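Local coordinates for putative isochorismatase hydrolase (Oleispira antarctica, PDB 3LQY), which is a putative hydrolase of the isochorismatase family, whose actual substrate is not established, at residues A[16-21]-A[25-30]; A[106-111]-A[137-142]. All blocks are in the same frame, centred on the assembly; numbering follows the deposited sequence. Where two conformers were deposited one is given.

Contact 1: residues A[16-21]-A[25-30]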
ATOM      1  N   GLN A  16      -3.576  -7.952  -1.004  1.00 46.16           N
ATOM      2  CA  GLN A  16      -4.640  -8.918  -0.938  1.00 46.10           C
ATOM      3  C   GLN A  16      -4.447 -10.031  -1.950  1.00 44.73           C
ATOM      4  O   GLN A  16      -3.826  -9.862  -2.999  1.00 43.43           O
ATOM      5  CB  GLN A  16      -5.989  -8.235  -1.128  1.00 46.16           C
ATOM      6  CG  GLN A  16      -6.335  -7.310   0.018  1.00 47.23           C
ATOM      7  CD  GLN A  16      -7.418  -6.345  -0.355  1.00 49.62           C
ATOM      8  OE1 GLN A  16      -7.131  -5.171  -0.621  1.00 49.68           O
ATOM      9  NE2 GLN A  16      -8.646  -6.797  -0.396  1.00 49.01           N
ATOM     10  N   ASN A  17      -4.933 -11.219  -1.573  1.00 47.30           N
ATOM     11  CA  ASN A  17      -4.696 -12.423  -2.347  1.00 47.08           C
ATOM     12  C   ASN A  17      -4.944 -12.331  -3.838  1.00 46.23           C
ATOM     13  O   ASN A  17      -4.151 -12.849  -4.647  1.00 46.48           O
ATOM     14  CB  ASN A  17      -5.552 -13.560  -1.784  1.00 47.86           C
ATOM     15  CG  ASN A  17      -5.000 -14.111  -0.475  1.00 50.57           C
ATOM     16  OD1 ASN A  17      -3.788 -14.169  -0.277  1.00 48.30           O
ATOM     17  ND2 ASN A  17      -5.890 -14.504   0.425  1.00 52.92           N
ATOM     18  N   ASP A  18      -6.060 -11.730  -4.240  1.00 46.06           N
ATOM     19  CA  ASP A  18      -6.341 -11.597  -5.714  1.00 45.36           C
ATOM     20  C   ASP A  18      -5.250 -10.974  -6.584  1.00 43.49           C
ATOM     21  O   ASP A  18      -5.289 -11.103  -7.821  1.00 44.43           O
ATOM     22  CB  ASP A  18      -7.682 -10.877  -5.994  1.00 44.64           C
ATOM     23  CG  ASP A  18      -8.922 -11.769  -5.817  1.00 48.27           C
ATOM     24  OD1 ASP A  18      -8.831 -12.995  -6.037  1.00 53.13           O
ATOM     25  OD2 ASP A  18     -10.006 -11.247  -5.428  1.00 49.34           O
ATOM     26  N   TYR A  19      -4.304 -10.298  -5.949  1.00 42.16           N
ATOM     27  CA  TYR A  19      -3.177  -9.671  -6.631  1.00 41.95           C
ATOM     28  C   TYR A  19      -1.977 -10.545  -6.890  1.00 42.80           C
ATOM     29  O   TYR A  19      -1.132 -10.206  -7.683  1.00 41.94           O
ATOM     30  CB  TYR A  19      -2.716  -8.412  -5.867  1.00 41.26           C
ATOM     31  CG  TYR A  19      -3.593  -7.170  -5.998  1.00 37.73           C
ATOM     32  CD1 TYR A  19      -4.441  -7.002  -7.078  1.00 43.62           C
ATOM     33  CD2 TYR A  19      -3.504  -6.146  -5.064  1.00 38.41           C
ATOM     34  CE1 TYR A  19      -5.163  -5.827  -7.250  1.00 43.40           C
ATOM     35  CE2 TYR A  19      -4.239  -4.945  -5.193  1.00 39.60           C
ATOM     36  CZ  TYR A  19      -5.083  -4.812  -6.297  1.00 40.71           C
ATOM     37  OH  TYR A  19      -5.820  -3.667  -6.421  1.00 43.46           O
ATOM     38  N   PHE A  20      -1.939 -11.725  -6.311  1.00 43.93           N
ATOM     39  CA  PHE A  20      -0.751 -12.565  -6.347  1.00 45.90           C
ATOM     40  C   PHE A  20      -0.966 -13.693  -7.350  1.00 46.95           C
ATOM     41  O   PHE A  20      -1.872 -14.564  -7.167  1.00 48.08           O
ATOM     42  CB  PHE A  20      -0.585 -13.209  -4.969  1.00 45.98           C
ATOM     43  CG  PHE A  20      -0.094 -12.269  -3.890  1.00 46.73           C
ATOM     44  CD1 PHE A  20       1.189 -12.374  -3.426  1.00 47.35           C
ATOM     45  CD2 PHE A  20      -0.940 -11.288  -3.342  1.00 45.57           C
ATOM     46  CE1 PHE A  20       1.649 -11.531  -2.381  1.00 51.27           C
ATOM     47  CE2 PHE A  20      -0.506 -10.430  -2.333  1.00 45.00           C
ATOM     48  CZ  PHE A  20       0.789 -10.552  -1.837  1.00 49.38           C
ATOM     49  N   SER A  21      -0.120 -13.790  -8.357  1.00 47.61           N
ATOM     50  CA  SER A  21      -0.277 -14.880  -9.316  1.00 50.55           C
ATOM     51  C   SER A  21       0.004 -16.261  -8.664  1.00 50.36           C
ATOM     52  O   SER A  21      -0.493 -17.279  -9.165  1.00 52.91           O
ATOM     53  CB  SER A  21       0.607 -14.696 -10.516  1.00 53.30           C
ATOM     54  OG  SER A  21       1.953 -14.614 -10.107  1.00 59.59           O
ATOM     55  N   GLY A  25      -6.540 -19.128  -8.138  1.00 53.99           N
ATOM     56  CA  GLY A  25      -7.775 -18.429  -8.517  1.00 52.79           C
ATOM     57  C   GLY A  25      -7.714 -16.903  -8.406  1.00 52.68           C
ATOM     58  O   GLY A  25      -8.756 -16.252  -8.467  1.00 52.65           O
ATOM     59  N   ALA A  26      -6.507 -16.356  -8.279  1.00 51.07           N
ATOM     60  CA  ALA A  26      -6.330 -14.886  -8.132  1.00 49.38           C
ATOM     61  C   ALA A  26      -7.098 -14.231  -9.269  1.00 51.50           C
ATOM     62  O   ALA A  26      -6.908 -14.608 -10.421  1.00 52.45           O
ATOM     63  CB  ALA A  26      -4.852 -14.525  -8.175  1.00 48.14           C
ATOM     64  N   LYS A  27      -7.948 -13.235  -8.970  1.00 51.37           N
ATOM     65  CA  LYS A  27      -8.788 -12.628 -10.016  1.00 53.54           C
ATOM     66  C   LYS A  27      -8.160 -11.391 -10.675  1.00 52.38           C
ATOM     67  O   LYS A  27      -8.743 -10.825 -11.658  1.00 54.27           O
ATOM     68  CB  LYS A  27     -10.188 -12.273  -9.474  1.00 54.59           C
ATOM     69  CG  LYS A  27     -11.119 -13.481  -9.061  1.00 56.90           C
ATOM     70  CD  LYS A  27     -12.408 -12.972  -8.398  1.00 61.08           C
ATOM     71  CE  LYS A  27     -13.368 -14.064  -7.862  1.00 64.51           C
ATOM     72  NZ  LYS A  27     -13.083 -14.535  -6.456  1.00 63.43           N
ATOM     73  N   ASN A  28      -7.010 -10.934 -10.173  0.50 50.19           N
ATOM     74  CA  ASN A  28      -6.423  -9.685 -10.694  0.50 49.42           C
ATOM     75  C   ASN A  28      -4.918  -9.671 -10.428  0.50 48.21           C
ATOM     76  O   ASN A  28      -4.423  -8.766  -9.764  0.50 46.32           O
ATOM     77  CB  ASN A  28      -7.114  -8.467 -10.051  0.50 48.37           C
ATOM     78  CG  ASN A  28      -7.084  -7.213 -10.950  0.50 48.34           C
ATOM     79  OD1 ASN A  28      -7.945  -7.019 -11.830  0.50 45.15           O
ATOM     80  ND2 ASN A  28      -6.102  -6.346 -10.704  0.50 41.41           N
ATOM     81  N   PRO A  29      -4.200 -10.719 -10.897  1.00 49.54           N
ATOM     82  CA  PRO A  29      -2.787 -10.903 -10.609  1.00 48.72           C
ATOM     83  C   PRO A  29      -1.988  -9.751 -11.168  1.00 49.17           C
ATOM     84  O   PRO A  29      -2.291  -9.278 -12.287  1.00 49.27           O
ATOM     85  CB  PRO A  29      -2.441 -12.247 -11.284  1.00 51.36           C
ATOM     86  CG  PRO A  29      -3.445 -12.387 -12.346  1.00 54.37           C
ATOM     87  CD  PRO A  29      -4.712 -11.782 -11.780  1.00 52.33           C
ATOM     88  N   LEU A  30      -1.056  -9.263 -10.357  1.00 47.31           N
ATOM     89  CA  LEU A  30      -0.177  -8.165 -10.741  1.00 46.74           C
ATOM     90  C   LEU A  30       1.185  -8.723 -11.018  1.00 48.53           C
ATOM     91  O   LEU A  30       1.444  -9.887 -10.742  1.00 50.12           O
ATOM     92  CB  LEU A  30      -0.063  -7.172  -9.601  1.00 44.95           C
ATOM     93  CG  LEU A  30      -1.365  -6.617  -9.060  1.00 43.47           C
ATOM     94  CD1 LEU A  30      -1.023  -5.657  -7.904  1.00 42.93           C
ATOM     95  CD2 LEU A  30      -2.228  -5.881 -10.108  1.00 40.53           C
TER
HETATM   96  O   HOH W   1     -10.170 -15.256  -5.864  1.00 50.01           O
HETATM   97  O   HOH W   2     -12.506 -12.056  -4.792  1.00 58.90           O
HETATM   98  O   HOH W   3       1.977 -12.009  -8.903  1.00 54.18           O
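Asp18 and Tyr19, in and at the end of a short 3-10 turn, lend their carbonyls to the loop 25-30: Asn28 N binds Asp18 O at 2.9 Å, clearly bent at the hydrogen, and Leu30 N binds Tyr19 O at 2.8 Å, nearly straight at 167°. The Asp18 carboxylate adds a third bond, its OD1 taking Lys27 N at 3.1 Å from above the carboxylate plane. OD1 also accepts from a water that donates to Gly25 O and receives Lys27 NZ; a second water joins the same ammonium to OD2, which Phe69 N holds as well. The Lys27 chain turns at its last torsion (chi4 87°), leaving NZ 4.5 Å from Asp18 OD1, so water carries the link between these opposite charges. At the other end of the contact, Leu30 CD1 sits over one face of the Tyr19 ring, 3.8 Å from the centroid and 20° off the normal, a CH-pi contact. Asn28 O lies in the ring plane at the edge, 3.2 Å from Tyr19 CD1, while Phe69 meets this ring edge-to-face. Without the carboxylate, as with an alanine here, Lys27 N and Phe69 N would probably lose their acceptor and the ammonium its water-linked counter-charge. The loop between strand 8-13 and helix 33-49 is thus folded back on itself by main-chain bonds, with an acid fastened to two backbone amides and an aromatic ring packed on leucine.

Contact 2: residues A[106-111]-A[137-142]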
ATOM      1  N   LYS A 106      -9.360   9.580  10.458  1.00 92.09           N
ATOM      2  CA  LYS A 106      -9.731   9.479  11.866  1.00 97.89           C
ATOM      3  C   LYS A 106      -8.798   8.491  12.564  1.00 97.27           C
ATOM      4  O   LYS A 106      -8.285   8.753  13.643  1.00102.24           O
ATOM      5  CB  LYS A 106     -11.193   9.032  12.007  1.00101.56           C
ATOM      6  N   VAL A 107      -8.553   7.364  11.927  1.00 91.89           N
ATOM      7  CA  VAL A 107      -7.615   6.383  12.457  1.00 91.74           C
ATOM      8  C   VAL A 107      -6.190   6.940  12.657  1.00 90.98           C
ATOM      9  O   VAL A 107      -5.647   6.879  13.771  1.00 95.85           O
ATOM     10  CB  VAL A 107      -7.606   5.085  11.591  1.00 86.86           C
ATOM     11  CG1 VAL A 107      -6.374   4.235  11.889  1.00 85.99           C
ATOM     12  CG2 VAL A 107      -8.886   4.278  11.808  1.00 90.61           C
ATOM     13  N   LEU A 108      -5.608   7.516  11.597  1.00 85.64           N
ATOM     14  CA  LEU A 108      -4.263   8.069  11.679  1.00 84.59           C
ATOM     15  C   LEU A 108      -4.231   9.176  12.717  1.00 90.52           C
ATOM     16  O   LEU A 108      -3.330   9.196  13.560  1.00 93.48           O
ATOM     17  CB  LEU A 108      -3.807   8.619  10.325  1.00 78.64           C
ATOM     18  CG  LEU A 108      -3.639   7.586   9.207  1.00 71.81           C
ATOM     19  CD1 LEU A 108      -3.324   8.319   7.890  1.00 67.50           C
ATOM     20  CD2 LEU A 108      -2.536   6.597   9.535  1.00 71.19           C
ATOM     21  N   ASP A 109      -5.248  10.042  12.680  1.00 92.69           N
ATOM     22  CA  ASP A 109      -5.337  11.185  13.592  1.00 99.03           C
ATOM     23  C   ASP A 109      -5.516  10.747  15.047  1.00105.70           C
ATOM     24  O   ASP A 109      -5.300  11.543  15.946  1.00110.74           O
ATOM     25  CB  ASP A 109      -6.478  12.156  13.200  1.00 99.79           C
ATOM     26  CG  ASP A 109      -6.101  13.120  12.082  1.00 97.43           C
ATOM     27  OD1 ASP A 109      -4.900  13.255  11.723  1.00 95.68           O
ATOM     28  OD2 ASP A 109      -7.035  13.757  11.540  1.00 99.02           O
ATOM     29  N   ASP A 110      -5.906   9.494  15.287  1.00106.90           N
ATOM     30  CA  ASP A 110      -5.982   8.997  16.643  1.00113.51           C
ATOM     31  C   ASP A 110      -4.638   8.461  17.166  1.00113.79           C
ATOM     32  O   ASP A 110      -4.388   8.514  18.367  1.00119.49           O
ATOM     33  CB  ASP A 110      -7.132   7.981  16.795  1.00115.62           C
ATOM     34  CG  ASP A 110      -8.514   8.645  16.679  1.00118.77           C
ATOM     35  OD1 ASP A 110      -8.590   9.899  16.724  1.00121.47           O
ATOM     36  OD2 ASP A 110      -9.517   7.918  16.527  1.00118.96           O
ATOM     37  N   ALA A 111      -3.774   7.961  16.288  1.00107.33           N
ATOM     38  CA  ALA A 111      -2.400   7.660  16.712  1.00108.30           C
ATOM     39  C   ALA A 111      -1.548   8.919  16.608  1.00107.94           C
ATOM     40  O   ALA A 111      -2.061  10.013  16.342  1.00108.29           O
ATOM     41  CB  ALA A 111      -1.820   6.554  15.873  1.00102.77           C
ATOM     42  N   LEU A 137      -2.957  16.348   2.438  1.00 65.24           N
ATOM     43  CA  LEU A 137      -3.569  16.507   3.748  1.00 67.82           C
ATOM     44  C   LEU A 137      -2.569  16.970   4.781  1.00 69.51           C
ATOM     45  O   LEU A 137      -2.974  17.366   5.853  1.00 73.90           O
ATOM     46  CB  LEU A 137      -4.178  15.191   4.223  1.00 66.20           C
ATOM     47  CG  LEU A 137      -5.510  14.816   3.578  1.00 65.63           C
ATOM     48  CD1 LEU A 137      -5.901  13.356   4.005  1.00 63.39           C
ATOM     49  CD2 LEU A 137      -6.604  15.828   3.912  1.00 66.40           C
ATOM     50  N   GLY A 138      -1.280  16.844   4.493  1.00 67.25           N
ATOM     51  CA  GLY A 138      -0.247  17.292   5.400  1.00 69.52           C
ATOM     52  C   GLY A 138       0.748  16.295   5.960  1.00 68.88           C
ATOM     53  O   GLY A 138       1.640  16.699   6.708  1.00 70.45           O
ATOM     54  N   TYR A 139       0.616  15.004   5.639  1.00 66.00           N
ATOM     55  CA  TYR A 139       1.592  14.017   6.083  1.00 66.53           C
ATOM     56  C   TYR A 139       2.855  14.072   5.271  1.00 65.16           C
ATOM     57  O   TYR A 139       2.796  14.315   4.065  1.00 64.61           O
ATOM     58  CB  TYR A 139       1.021  12.581   5.946  1.00 64.29           C
ATOM     59  CG  TYR A 139      -0.284  12.392   6.684  1.00 67.40           C
ATOM     60  CD1 TYR A 139      -0.305  12.022   8.024  1.00 71.98           C
ATOM     61  CD2 TYR A 139      -1.505  12.575   6.034  1.00 68.47           C
ATOM     62  CE1 TYR A 139      -1.494  11.878   8.702  1.00 75.04           C
ATOM     63  CE2 TYR A 139      -2.715  12.414   6.705  1.00 70.33           C
ATOM     64  CZ  TYR A 139      -2.709  12.066   8.046  1.00 74.08           C
ATOM     65  OH  TYR A 139      -3.917  11.888   8.718  1.00 75.51           O
ATOM     66  N   GLU A 140       4.003  13.835   5.900  1.00 66.85           N
ATOM     67  CA  GLU A 140       5.242  13.633   5.132  1.00 66.13           C
ATOM     68  C   GLU A 140       5.230  12.172   4.697  1.00 63.51           C
ATOM     69  O   GLU A 140       5.027  11.291   5.519  1.00 63.68           O
ATOM     70  CB  GLU A 140       6.479  13.933   5.968  1.00 69.88           C
ATOM     71  CG  GLU A 140       6.485  15.303   6.540  1.00 75.06           C
ATOM     72  CD  GLU A 140       7.695  15.549   7.385  1.00 80.77           C
ATOM     73  OE1 GLU A 140       8.567  14.655   7.461  1.00 85.94           O
ATOM     74  OE2 GLU A 140       7.757  16.611   8.000  1.00 85.47           O
ATOM     75  N   CYS A 141       5.393  11.922   3.401  1.00 60.01           N
ATOM     76  CA  CYS A 141       5.216  10.586   2.871  1.00 58.25           C
ATOM     77  C   CYS A 141       6.526  10.061   2.343  1.00 57.91           C
ATOM     78  O   CYS A 141       7.343  10.820   1.771  1.00 57.71           O
ATOM     79  CB  CYS A 141       4.213  10.615   1.719  1.00 55.24           C
ATOM     80  SG  CYS A 141       2.556  11.109   2.180  1.00 57.40           S
ATOM     81  N   ALA A 142       6.694   8.755   2.505  1.00 58.00           N
ATOM     82  CA  ALA A 142       7.711   8.020   1.796  1.00 57.38           C
ATOM     83  C   ALA A 142       7.013   6.834   1.155  1.00 55.38           C
ATOM     84  O   ALA A 142       5.961   6.399   1.627  1.00 55.54           O
ATOM     85  CB  ALA A 142       8.801   7.566   2.755  1.00 61.29           C
TER
HETATM   86  O   HOH W   4      -2.637  11.699  11.520  1.00 90.47           O
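With CG anti to the carbonyl carbon in both (chi1 -65° and -56°), the Leu108 branch and the Tyr139 ring reach toward each other and touch at the phenol end. The setting is the parallel alpha/beta fold of the isochorismatase family: helix 104-110 faces the turn where helix 128-137 gives way to strand 140-149. Gly138 makes that turn in a Schellman motif at positive phi, where a side chain would be jammed against the Leu137 carbonyl O, which calls for glycine, and the next residue directs its ring at the neighbouring helix. The backbones stay well apart, the closest CA atoms, of Leu108 and Tyr139, being 10.0 Å from each other, so the ring spans most of the gap. Leu108 CD1 comes obliquely to the phenol end, 3.8 Å from Tyr139 CZ, and Leu108 CB lies 3.6 Å from Tyr139 OH. Phe99 and Leu116 touch both side chains, extending this apolar packing to strand 115-121. On the exposed side, the Asp109 carboxylate plane is turned 28° from the ring plane, and a water bridges the two groups. That water lies in the plane of the Tyr139 ring at its edge, donates to Asp109 OD1 at 2.8 Å and accepts from Tyr139 OH at 3.1 Å.

Contacts 1 and 2 lie on opposite sides of the chain's centre, about 28 Å between their centres, and share no helix or strand. Contact 1 is local and partly buried: three residues separate its segments within one loop, and 429 Å² is buried between them. Contact 2 is the buried one, joining a helix to the start of a strand across 25 intervening residues, yet its segments share just 114 Å², chiefly through a buried tyrosine and leucine. Their chemistry differs accordingly: main-chain bonds dominate the loop, whereas side chains alone span the wider gap. Both place an aspartate beside water, but that of 16-21/25-30 is buried, that of 106-111/137-142 exposed.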